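Local coordinates for protein LP04448p (Drosophila melanogaster, PDB 2QK2) that probably tracks microtubule plus ends as the fly XMAP215-family protein Mini spindles, its second TOG domain probably binding tubulin, at residues A[22-27]-A[62-67]; A[55-60]-A[82-87]; A[152-157]-A[179-184]; A[191-196]-A[221-226]. One frame throughout, in Å; residues are numbered along the deposited sequence.

The four contacts fall into two pairs in a helical solenoid without strands, one pair on each side of the chain's centre. Interactions 1 and 2 share helix 55-67; their centres are 14 Å apart, and L24 CD1 of the first rests 3.9 Å from A60 CB of the second. Interactions 3 and 4, with centres 11 Å apart, use the consecutive helices 171-185 and 190-207, joined by a probable hydrogen bond of 2.6 Å between T184 OG1 and S196 OG. Between the pairs nothing touches: the centres of interactions 2 and 3 lie 26 Å apart. Interactions 2 and 3 are buried and wholly apolar, 4 brings charged chains together at the surface, and 1 combines a buried apolar pair with a salt bridge.

Interaction 1. Residues A[22-27]-A[62-67]; sequences DKLEEK and KKVITK
Near the N-terminal end of the HEAT-repeat array of this TOG domain, L24 and E25 face V64 and K63 of helix 55-67, forming a two-layered contact with an apolar part inside and a charged part at the surface. In the inner layer the L24 CD2 methyl meets V64 CG2 at 4.1 Å, the two side chains crossing at about a right angle. Both residues are buried and pack on further helices: L24 lies against S35 and L36 of helix 29-45, V64 against L73 and A77 of helix 71-88.

The outer layer is a salt bridge, with K63 NZ donating to E25 OE2 at 3.0 Å. The ammonium comes to the syn side of that oxygen, but 33° out of the carboxylate plane, while E25 OE1 stays farther off at 3.7 Å from the same NZ. K63 reaches across as an extended chain that turns only at its last torsion (chi4 -73°), whereas E25 is bent at chi2. A water ties the two layers together: it accepts from K63 NZ at 2.9 Å and donates to L24 O at 2.8 Å. The ammonium is therefore held by a carboxylate and, through one water, by the carbonyl of L24, the residue before E25. One buried methyl contact edged by an ion pair thus links the end of helix 20-24 and the turn after it to helix 55-67, across helix 29-45 in sequence, within the alpha-solenoid of a HEAT-repeat TOG domain.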
loop_
_atom_site.group_PDB
_atom_site.type_symbol
_atom_site.label_atom_id
_atom_site.label_comp_id
_atom_site.label_asym_id
_atom_site.label_seq_id
_atom_site.Cartn_x
_atom_site.Cartn_y
_atom_site.Cartn_z
ATOM N N ASP A 22 20.808 -14.902 8.360
ATOM C CA ASP A 22 22.183 -14.483 8.608
ATOM C C ASP A 22 22.719 -13.639 7.452
ATOM O O ASP A 22 23.342 -12.601 7.672
ATOM C CB ASP A 22 23.098 -15.697 8.828
ATOM C CG ASP A 22 22.843 -16.388 10.159
ATOM O OD1 ASP A 22 22.320 -15.734 11.090
ATOM O OD2 ASP A 22 23.178 -17.583 10.281
ATOM N N LYS A 23 22.473 -14.067 6.218
ATOM C CA LYS A 23 22.962 -13.299 5.076
ATOM C C LYS A 23 22.385 -11.888 5.010
ATOM O O LYS A 23 23.074 -10.952 4.589
ATOM C CB LYS A 23 22.669 -14.027 3.769
ATOM C CG LYS A 23 23.725 -15.047 3.361
ATOM C CD LYS A 23 23.409 -15.550 1.957
ATOM C CE LYS A 23 24.485 -16.447 1.396
ATOM N NZ LYS A 23 24.064 -16.939 0.051
ATOM N N LEU A 24 21.125 -11.734 5.415
ATOM C CA LEU A 24 20.487 -10.417 5.398
ATOM C C LEU A 24 21.200 -9.451 6.341
ATOM O O LEU A 24 21.038 -8.237 6.229
ATOM C CB LEU A 24 19.004 -10.522 5.783
ATOM C CG LEU A 24 18.056 -10.893 4.638
ATOM C CD1 LEU A 24 16.618 -10.938 5.141
ATOM C CD2 LEU A 24 18.192 -9.860 3.523
ATOM N N GLU A 25 21.993 -9.993 7.264
ATOM C CA GLU A 25 22.739 -9.163 8.207
ATOM C C GLU A 25 24.146 -8.824 7.715
ATOM O O GLU A 25 24.869 -8.077 8.375
ATOM C CB GLU A 25 22.842 -9.854 9.570
ATOM C CG GLU A 25 21.539 -9.922 10.350
ATOM C CD GLU A 25 20.951 -8.550 10.636
ATOM O OE1 GLU A 25 21.681 -7.679 11.154
ATOM O OE2 GLU A 25 19.752 -8.345 10.352
ATOM N N GLU A 26 24.536 -9.370 6.565
ATOM C CA GLU A 26 25.866 -9.111 6.011
ATOM C C GLU A 26 26.009 -7.669 5.542
ATOM O O GLU A 26 25.034 -7.043 5.117
ATOM C CB GLU A 26 26.146 -10.042 4.831
ATOM C CG GLU A 26 26.237 -11.513 5.179
ATOM C CD GLU A 26 27.527 -11.877 5.900
ATOM O OE1 GLU A 26 28.462 -11.047 5.934
ATOM O OE2 GLU A 26 27.608 -13.008 6.423
ATOM N N LYS A 27 27.231 -7.150 5.606
ATOM C CA LYS A 27 27.505 -5.785 5.181
ATOM C C LYS A 27 27.568 -5.664 3.664
ATOM O O LYS A 27 27.250 -4.618 3.104
ATOM C CB LYS A 27 28.831 -5.295 5.766
ATOM C CG LYS A 27 28.783 -4.979 7.245
ATOM C CD LYS A 27 30.074 -4.318 7.690
ATOM C CE LYS A 27 29.981 -3.820 9.124
ATOM N NZ LYS A 27 31.243 -3.141 9.542
ATOM N N LYS A 62 10.760 -5.772 6.402
ATOM C CA LYS A 62 10.550 -4.389 6.828
ATOM C C LYS A 62 11.881 -3.718 7.145
ATOM O O LYS A 62 12.090 -2.548 6.829
ATOM C CB LYS A 62 9.658 -4.320 8.074
ATOM C CG LYS A 62 8.226 -4.781 7.852
ATOM C CD LYS A 62 7.234 -3.907 8.621
ATOM C CE LYS A 62 7.555 -3.845 10.109
ATOM N NZ LYS A 62 7.245 -5.114 10.814
ATOM N N LYS A 63 12.778 -4.460 7.790
ATOM C CA LYS A 63 14.082 -3.912 8.141
ATOM C C LYS A 63 14.837 -3.485 6.885
ATOM O O LYS A 63 15.425 -2.399 6.844
ATOM C CB LYS A 63 14.893 -4.946 8.934
ATOM C CG LYS A 63 16.302 -4.491 9.293
ATOM C CD LYS A 63 16.940 -5.429 10.309
ATOM C CE LYS A 63 18.418 -5.109 10.533
ATOM N NZ LYS A 63 19.260 -5.527 9.366
ATOM N N VAL A 64 14.813 -4.329 5.855
ATOM C CA VAL A 64 15.494 -3.994 4.609
ATOM C C VAL A 64 14.843 -2.758 4.007
ATOM O O VAL A 64 15.521 -1.800 3.642
ATOM C CB VAL A 64 15.406 -5.141 3.564
ATOM C CG1 VAL A 64 16.030 -4.688 2.240
ATOM C CG2 VAL A 64 16.123 -6.388 4.080
ATOM N N ILE A 65 13.517 -2.778 3.906
ATOM C CA ILE A 65 12.790 -1.662 3.315
ATOM C C ILE A 65 13.056 -0.331 4.004
ATOM O O ILE A 65 13.333 0.676 3.346
ATOM C CB ILE A 65 11.265 -1.939 3.307
ATOM C CG1 ILE A 65 10.961 -3.065 2.314
ATOM C CG2 ILE A 65 10.493 -0.666 2.950
ATOM C CD1 ILE A 65 9.541 -3.597 2.378
ATOM N N THR A 66 13.001 -0.326 5.327
ATOM C CA THR A 66 13.199 0.912 6.062
ATOM C C THR A 66 14.638 1.319 6.372
ATOM O O THR A 66 14.925 2.515 6.479
ATOM C CB THR A 66 12.421 0.877 7.389
ATOM O OG1 THR A 66 12.927 -0.184 8.205
ATOM C CG2 THR A 66 10.938 0.641 7.132
ATOM N N LYS A 67 15.546 0.355 6.500
ATOM C CA LYS A 67 16.926 0.691 6.854
ATOM C C LYS A 67 18.036 0.426 5.840
ATOM O O LYS A 67 19.147 0.919 6.023
ATOM C CB LYS A 67 17.309 -0.015 8.159
ATOM C CG LYS A 67 16.389 0.263 9.333
ATOM C CD LYS A 67 16.357 1.736 9.678
ATOM C CE LYS A 67 15.533 1.986 10.935
ATOM N NZ LYS A 67 15.470 3.439 11.275
HETATM O O HOH W 1 18.839 -6.575 6.684
#

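Interaction 2. Residues A[55-60]-A[82-87]; sequences GALVSA and ALLAKG
L57 is the first residue of 55-60 to reach helix 71-88. Its CG stands anti to the backbone N (chi1 178°), which carries the branch out from helix 55-67, and CD2 comes to 4.0 Å from the CD2 methyl of L84. The two leucines slide past each other in opposite directions. Their meeting is of one methyl with another and not of whole side chains laid together. L57 is also covered by F20 and Y21 of helix 20-24, by M16 and by L39 of helix 29-45.

The next residue, V58, offers the branch that lies beside its backbone N: CG2 touches the same L84 CD2 at 3.8 Å. Its side chain runs obliquely to that of L84, and F92 packs on it from outside the two segments. L84 CD2 thus meets two consecutive residues of the facing helix with a single methyl. L49 and Y54 complete the surroundings of L84.

Here V58 and L84 have the nearest CA atoms of the two segments, 8.6 Å apart, a spacing that branched aliphatic side chains can fill. No hydrogen bond crosses between the segments, and backbone bonds such as S59 N to G55 O and K86 N to A82 O stay within each helix. The chemistry is therefore that of buried methyl packing, relying on dispersion and on the exclusion of water, with no directional bond to set its register.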
loop_
_atom_site.group_PDB
_atom_site.type_symbol
_atom_site.label_atom_id
_atom_site.label_comp_id
_atom_site.label_asym_id
_atom_site.label_seq_id
_atom_site.Cartn_x
_atom_site.Cartn_y
_atom_site.Cartn_z
ATOM N N GLY A 55 5.866 -13.910 10.938
ATOM C CA GLY A 55 6.347 -12.737 11.647
ATOM C C GLY A 55 7.819 -12.400 11.435
ATOM O O GLY A 55 8.163 -11.246 11.153
ATOM N N ALA A 56 8.694 -13.396 11.572
ATOM C CA ALA A 56 10.131 -13.168 11.413
ATOM C C ALA A 56 10.463 -12.694 10.004
ATOM O O ALA A 56 11.292 -11.802 9.819
ATOM C CB ALA A 56 10.921 -14.456 11.739
ATOM N N LEU A 57 9.810 -13.291 9.013
ATOM C CA LEU A 57 10.052 -12.918 7.627
ATOM C C LEU A 57 9.590 -11.485 7.359
ATOM O O LEU A 57 10.308 -10.696 6.742
ATOM C CB LEU A 57 9.338 -13.895 6.680
ATOM C CG LEU A 57 9.489 -13.585 5.185
ATOM C CD1 LEU A 57 10.968 -13.451 4.821
ATOM C CD2 LEU A 57 8.825 -14.683 4.361
ATOM N N VAL A 58 8.396 -11.141 7.829
ATOM C CA VAL A 58 7.876 -9.790 7.628
ATOM C C VAL A 58 8.794 -8.755 8.287
ATOM O O VAL A 58 9.080 -7.700 7.713
ATOM C CB VAL A 58 6.433 -9.657 8.189
ATOM C CG1 VAL A 58 5.950 -8.196 8.076
ATOM C CG2 VAL A 58 5.489 -10.577 7.401
ATOM N N SER A 59 9.264 -9.059 9.491
ATOM C CA SER A 59 10.159 -8.149 10.195
ATOM C C SER A 59 11.465 -7.972 9.409
ATOM O O SER A 59 11.980 -6.859 9.291
ATOM C CB SER A 59 10.459 -8.690 11.595
ATOM O OG SER A 59 11.285 -7.795 12.325
ATOM N N ALA A 60 11.997 -9.069 8.872
ATOM C CA ALA A 60 13.240 -9.008 8.101
ATOM C C ALA A 60 13.059 -8.133 6.859
ATOM O O ALA A 60 13.916 -7.312 6.538
ATOM C CB ALA A 60 13.681 -10.423 7.693
ATOM N N ALA A 82 5.151 -7.672 -1.129
ATOM C CA ALA A 82 3.921 -7.631 -1.914
ATOM C C ALA A 82 3.473 -9.049 -2.269
ATOM O O ALA A 82 2.307 -9.396 -2.103
ATOM C CB ALA A 82 4.141 -6.818 -3.194
ATOM N N LEU A 83 4.404 -9.871 -2.748
ATOM C CA LEU A 83 4.070 -11.242 -3.123
ATOM C C LEU A 83 3.658 -12.053 -1.903
ATOM O O LEU A 83 2.770 -12.906 -1.985
ATOM C CB LEU A 83 5.254 -11.914 -3.826
ATOM C CG LEU A 83 5.672 -11.285 -5.163
ATOM C CD1 LEU A 83 6.970 -11.909 -5.651
ATOM C CD2 LEU A 83 4.569 -11.475 -6.186
ATOM N N LEU A 84 4.293 -11.783 -0.768
ATOM C CA LEU A 84 3.961 -12.491 0.458
ATOM C C LEU A 84 2.531 -12.126 0.874
ATOM O O LEU A 84 1.726 -12.999 1.216
ATOM C CB LEU A 84 4.948 -12.114 1.570
ATOM C CG LEU A 84 4.723 -12.731 2.958
ATOM C CD1 LEU A 84 4.857 -14.253 2.885
ATOM C CD2 LEU A 84 5.739 -12.151 3.939
ATOM N N ALA A 85 2.211 -10.834 0.837
ATOM C CA ALA A 85 0.875 -10.387 1.222
ATOM C C ALA A 85 -0.183 -10.956 0.273
ATOM O O ALA A 85 -1.279 -11.304 0.705
ATOM C CB ALA A 85 0.810 -8.863 1.243
ATOM N N LYS A 86 0.149 -11.059 -1.011
ATOM C CA LYS A 86 -0.779 -11.611 -1.997
ATOM C C LYS A 86 -0.979 -13.114 -1.824
ATOM O O LYS A 86 -2.083 -13.623 -2.005
ATOM C CB LYS A 86 -0.272 -11.391 -3.421
ATOM C CG LYS A 86 -0.351 -9.979 -3.940
ATOM C CD LYS A 86 -0.089 -9.970 -5.441
ATOM C CE LYS A 86 -1.094 -10.867 -6.166
ATOM N NZ LYS A 86 -0.874 -10.935 -7.639
ATOM N N GLY A 87 0.099 -13.823 -1.507
ATOM C CA GLY A 87 0.014 -15.265 -1.354
ATOM C C GLY A 87 -0.713 -15.718 -0.108
ATOM O O GLY A 87 -1.160 -16.862 -0.029
#

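Interaction 3. Residues A[152-157]-A[179-184]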
loop_
_atom_site.group_PDB
_atom_site.type_symbol
_atom_site.label_atom_id
_atom_site.label_comp_id
_atom_site.label_asym_id
_atom_site.label_seq_id
_atom_site.Cartn_x
_atom_site.Cartn_y
_atom_site.Cartn_z
ATOM N N GLU A 152 2.080 10.239 -2.372
ATOM C CA GLU A 152 1.920 8.788 -2.472
ATOM C C GLU A 152 0.874 8.269 -1.494
ATOM O O GLU A 152 0.222 7.260 -1.758
ATOM C CB GLU A 152 3.255 8.077 -2.245
ATOM C CG GLU A 152 4.278 8.253 -3.383
ATOM C CD GLU A 152 3.816 7.663 -4.713
ATOM O OE1 GLU A 152 3.183 6.579 -4.711
ATOM O OE2 GLU A 152 4.101 8.275 -5.769
ATOM N N THR A 153 0.704 8.957 -0.369
ATOM C CA THR A 153 -0.299 8.533 0.597
ATOM C C THR A 153 -1.676 8.784 -0.024
ATOM O O THR A 153 -2.561 7.934 0.049
ATOM C CB THR A 153 -0.188 9.312 1.929
ATOM O OG1 THR A 153 1.084 9.050 2.535
ATOM C CG2 THR A 153 -1.285 8.878 2.894
ATOM N N ALA A 154 -1.847 9.946 -0.653
ATOM C CA ALA A 154 -3.122 10.277 -1.286
ATOM C C ALA A 154 -3.407 9.321 -2.435
ATOM O O ALA A 154 -4.543 8.909 -2.635
ATOM C CB ALA A 154 -3.106 11.724 -1.801
ATOM N N LEU A 155 -2.377 8.975 -3.201
ATOM C CA LEU A 155 -2.550 8.055 -4.322
ATOM C C LEU A 155 -2.878 6.655 -3.798
ATOM O O LEU A 155 -3.643 5.905 -4.422
ATOM C CB LEU A 155 -1.287 8.021 -5.181
ATOM C CG LEU A 155 -0.999 9.315 -5.966
ATOM C CD1 LEU A 155 0.341 9.191 -6.684
ATOM C CD2 LEU A 155 -2.129 9.575 -6.970
ATOM N N PHE A 156 -2.295 6.303 -2.657
ATOM C CA PHE A 156 -2.571 5.001 -2.043
ATOM C C PHE A 156 -4.067 4.936 -1.707
ATOM O O PHE A 156 -4.729 3.932 -1.950
ATOM C CB PHE A 156 -1.741 4.824 -0.767
ATOM C CG PHE A 156 -2.280 3.765 0.165
ATOM C CD1 PHE A 156 -2.352 2.438 -0.239
ATOM C CD2 PHE A 156 -2.723 4.106 1.439
ATOM C CE1 PHE A 156 -2.859 1.457 0.617
ATOM C CE2 PHE A 156 -3.233 3.135 2.304
ATOM C CZ PHE A 156 -3.299 1.810 1.890
ATOM N N ILE A 157 -4.590 6.020 -1.143
ATOM C CA ILE A 157 -6.008 6.098 -0.793
ATOM C C ILE A 157 -6.886 5.948 -2.043
ATOM O O ILE A 157 -7.908 5.248 -2.022
ATOM C CB ILE A 157 -6.312 7.439 -0.085
ATOM C CG1 ILE A 157 -5.598 7.469 1.276
ATOM C CG2 ILE A 157 -7.813 7.625 0.089
ATOM C CD1 ILE A 157 -5.688 8.804 1.990
ATOM N N THR A 179 -11.648 15.604 5.099
ATOM C CA THR A 179 -11.003 16.742 5.749
ATOM C C THR A 179 -9.491 16.708 5.548
ATOM O O THR A 179 -8.883 17.718 5.191
ATOM C CB THR A 179 -11.283 16.755 7.273
ATOM O OG1 THR A 179 -12.671 17.016 7.499
ATOM C CG2 THR A 179 -10.449 17.825 7.968
ATOM N N SER A 180 -8.891 15.544 5.782
ATOM C CA SER A 180 -7.451 15.388 5.641
ATOM C C SER A 180 -6.983 15.616 4.207
ATOM O O SER A 180 -5.967 16.273 3.980
ATOM C CB SER A 180 -7.018 13.990 6.098
ATOM O OG SER A 180 -7.345 13.774 7.459
ATOM N N LEU A 181 -7.724 15.065 3.250
ATOM C CA LEU A 181 -7.383 15.201 1.840
ATOM C C LEU A 181 -7.605 16.622 1.307
ATOM O O LEU A 181 -6.874 17.072 0.427
ATOM C CB LEU A 181 -8.182 14.189 1.001
ATOM C CG LEU A 181 -7.726 12.728 1.126
ATOM C CD1 LEU A 181 -8.745 11.778 0.494
ATOM C CD2 LEU A 181 -6.374 12.584 0.457
ATOM N N VAL A 182 -8.611 17.323 1.822
ATOM C CA VAL A 182 -8.862 18.692 1.371
ATOM C C VAL A 182 -7.685 19.547 1.830
ATOM O O VAL A 182 -7.268 20.486 1.145
ATOM C CB VAL A 182 -10.172 19.257 1.958
ATOM C CG1 VAL A 182 -10.261 20.761 1.704
ATOM C CG2 VAL A 182 -11.356 18.558 1.320
ATOM N N LYS A 183 -7.138 19.195 2.986
ATOM C CA LYS A 183 -6.001 19.916 3.534
ATOM C C LYS A 183 -4.798 19.795 2.590
ATOM O O LYS A 183 -4.164 20.791 2.253
ATOM C CB LYS A 183 -5.661 19.354 4.912
ATOM C CG LYS A 183 -4.868 20.290 5.803
ATOM C CD LYS A 183 -4.886 19.776 7.231
ATOM C CE LYS A 183 -6.323 19.635 7.728
ATOM N NZ LYS A 183 -6.428 18.827 8.977
ATOM N N THR A 184 -4.484 18.582 2.151
ATOM C CA THR A 184 -3.354 18.411 1.247
ATOM C C THR A 184 -3.705 18.940 -0.145
ATOM O O THR A 184 -2.822 19.309 -0.922
ATOM C CB THR A 184 -2.896 16.922 1.162
ATOM O OG1 THR A 184 -4.007 16.081 0.832
ATOM C CG2 THR A 184 -2.303 16.477 2.495
#
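A154 and I157, placed on the same side of helix 147-161 and three residues apart, both receive one methyl of L181 from helix 171-185. This apolar packing is the whole of the direct contact. L181 CD2 lies 4.1 Å from A154 CB and at the same separation, 4.1 Å, from I157 CD1. The L181 chain leaves with CG anti to its carbonyl carbon (chi1 -73°), and its side chain slides past that of I157 in the opposite direction; the end of the isoleucine, CD1, does the touching. Small size matters at the other partner: A154 contributes a lone CB, and its CA is 7.2 Å from the CA of L181, the nearest such pair of the two segments.

Polar interactions do not bridge the segments, but they settle hydroxyls close by. T153 OG1 is hydrogen-bonded to V149 O, in its own helix, and to S141 OG; S180 OG bonds to L176 O a turn earlier. Buried hydroxyls are in this way given partners beside an otherwise apolar contact.

The neighbours are mostly helices, with L142 of a loop against T153 and S180; the domain has no strands. Helix 190-207 touches both segments, through S195 on A154 and L200 on L181, while helix 131-141 sends I138 against I157 and V139 against S180.

Interaction 4. Residues A[191-196]-A[221-226]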
loop_
_atom_site.group_PDB
_atom_site.type_symbol
_atom_site.label_atom_id
_atom_site.label_comp_id
_atom_site.label_asym_id
_atom_site.label_seq_id
_atom_site.Cartn_x
_atom_site.Cartn_y
_atom_site.Cartn_z
ATOM N N THR A 191 1.984 18.347 -7.280
ATOM C CA THR A 191 1.786 16.902 -7.284
ATOM C C THR A 191 0.887 16.468 -6.130
ATOM O O THR A 191 -0.040 15.678 -6.318
ATOM C CB THR A 191 3.125 16.153 -7.183
ATOM O OG1 THR A 191 4.002 16.608 -8.223
ATOM C CG2 THR A 191 2.907 14.647 -7.345
ATOM N N VAL A 192 1.162 16.981 -4.937
ATOM C CA VAL A 192 0.357 16.643 -3.769
ATOM C C VAL A 192 -1.098 17.020 -4.041
ATOM O O VAL A 192 -2.019 16.259 -3.730
ATOM C CB VAL A 192 0.871 17.383 -2.517
ATOM C CG1 VAL A 192 -0.056 17.129 -1.323
ATOM C CG2 VAL A 192 2.294 16.908 -2.200
ATOM N N ARG A 193 -1.299 18.191 -4.644
ATOM C CA ARG A 193 -2.643 18.649 -4.972
ATOM C C ARG A 193 -3.317 17.696 -5.960
ATOM O O ARG A 193 -4.462 17.291 -5.752
ATOM C CB ARG A 193 -2.605 20.071 -5.554
ATOM C CG ARG A 193 -3.942 20.534 -6.133
ATOM C CD ARG A 193 -3.917 22.005 -6.549
ATOM N NE ARG A 193 -2.802 22.334 -7.438
ATOM C CZ ARG A 193 -2.569 21.754 -8.615
ATOM N NH1 ARG A 193 -3.372 20.800 -9.068
ATOM N NH2 ARG A 193 -1.529 22.134 -9.345
ATOM N N ASP A 194 -2.613 17.336 -7.031
ATOM C CA ASP A 194 -3.183 16.426 -8.022
ATOM C C ASP A 194 -3.534 15.076 -7.403
ATOM O O ASP A 194 -4.585 14.506 -7.690
ATOM C CB ASP A 194 -2.213 16.190 -9.185
ATOM C CG ASP A 194 -1.995 17.433 -10.038
ATOM O OD1 ASP A 194 -2.842 18.355 -9.995
ATOM O OD2 ASP A 194 -0.976 17.474 -10.762
ATOM N N SER A 195 -2.640 14.562 -6.564
ATOM C CA SER A 195 -2.870 13.275 -5.913
ATOM C C SER A 195 -4.085 13.364 -4.994
ATOM O O SER A 195 -4.911 12.451 -4.953
ATOM C CB SER A 195 -1.627 12.861 -5.122
ATOM O OG SER A 195 -0.529 12.650 -5.998
ATOM N N SER A 196 -4.206 14.470 -4.269
ATOM C CA SER A 196 -5.339 14.653 -3.373
ATOM C C SER A 196 -6.641 14.731 -4.170
ATOM O O SER A 196 -7.672 14.207 -3.742
ATOM C CB SER A 196 -5.168 15.930 -2.548
ATOM O OG SER A 196 -3.986 15.865 -1.771
ATOM N N PRO A 221 -13.671 26.501 -6.920
ATOM C CA PRO A 221 -14.052 26.038 -8.261
ATOM C C PRO A 221 -12.990 25.334 -9.103
ATOM O O PRO A 221 -13.291 24.338 -9.761
ATOM C CB PRO A 221 -14.578 27.310 -8.924
ATOM C CG PRO A 221 -15.211 28.031 -7.769
ATOM C CD PRO A 221 -14.151 27.880 -6.695
ATOM N N LEU A 222 -11.765 25.851 -9.108
ATOM C CA LEU A 222 -10.695 25.227 -9.890
ATOM C C LEU A 222 -10.396 23.825 -9.374
ATOM O O LEU A 222 -10.285 22.875 -10.149
ATOM C CB LEU A 222 -9.406 26.049 -9.818
ATOM C CG LEU A 222 -9.205 27.200 -10.799
ATOM C CD1 LEU A 222 -7.944 27.962 -10.421
ATOM C CD2 LEU A 222 -9.098 26.652 -12.217
ATOM N N LYS A 223 -10.253 23.709 -8.060
ATOM C CA LYS A 223 -9.966 22.424 -7.439
ATOM C C LYS A 223 -11.120 21.444 -7.651
ATOM O O LYS A 223 -10.890 20.270 -7.941
ATOM C CB LYS A 223 -9.682 22.627 -5.953
ATOM C CG LYS A 223 -8.375 23.362 -5.690
ATOM C CD LYS A 223 -8.205 23.668 -4.212
ATOM C CE LYS A 223 -6.809 24.192 -3.914
ATOM N NZ LYS A 223 -6.461 25.318 -4.800
HETATM N N MSE A 224 -12.358 21.920 -7.519
HETATM C CA MSE A 224 -13.519 21.061 -7.731
HETATM C C MSE A 224 -13.485 20.469 -9.137
HETATM O O MSE A 224 -13.896 19.331 -9.346
HETATM C CB MSE A 224 -14.825 21.842 -7.548
HETATM C CG MSE A 224 -15.352 21.871 -6.123
HETATM SE SE MSE A 224 -15.654 20.090 -5.360
HETATM C CE MSE A 224 -16.506 19.252 -6.830
ATOM N N ALA A 225 -13.003 21.251 -10.100
ATOM C CA ALA A 225 -12.918 20.790 -11.482
ATOM C C ALA A 225 -11.929 19.630 -11.596
ATOM O O ALA A 225 -12.194 18.644 -12.293
ATOM C CB ALA A 225 -12.491 21.935 -12.393
ATOM N N LYS A 226 -10.785 19.756 -10.925
ATOM C CA LYS A 226 -9.772 18.699 -10.944
ATOM C C LYS A 226 -10.376 17.435 -10.350
ATOM O O LYS A 226 -10.230 16.343 -10.897
ATOM C CB LYS A 226 -8.556 19.086 -10.104
ATOM C CG LYS A 226 -7.794 20.282 -10.604
ATOM C CD LYS A 226 -6.484 20.439 -9.838
ATOM C CE LYS A 226 -5.752 21.712 -10.242
ATOM N NZ LYS A 226 -6.464 22.940 -9.780
#
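Helices 191-196 and 221-226 pass with their short axes 10.5 Å apart at closest and their directions 59° apart, bringing the CA atoms of D194 and K226 to 7.6 Å, so that R193 and D194 meet K223 and K226 at the domain surface. R193 carries the contact. Its chain starts extended, with CG anti to the backbone N (chi1 171°), and bends at chi3, turning its end toward K226; the two side chains cross at about a right angle. Aliphatic carbons do much of the touching: R193 CD lies 4.5 Å from K223 CE, a loose approach, and 4.1 Å from K226 CE. At the margin, D194 OD1 approaches K226 CD at 4.2 Å.

The far end of R193 is less certain. NH1 sits too close to K226 in the model for its position to bear weight, and its salt bridge with D194 OD1, whose hydrogen bond is weak, shares that doubt. L185 of helix 171-185 packs against both R193 and K223, while D220 pairs with K223 NZ and so takes up one of the neighbouring positive charges. With an alanine here in place of R193, K223 and K226 would probably lose the methylene surface they lean on, and a gap would open between the two helices beside L185.

What joins these helices, then, is the hydrocarbon part of long basic chains and not a bond between their ends. Three positive groups gathered here are likely to repel one another, a cost that D194 and D220 may partly offset.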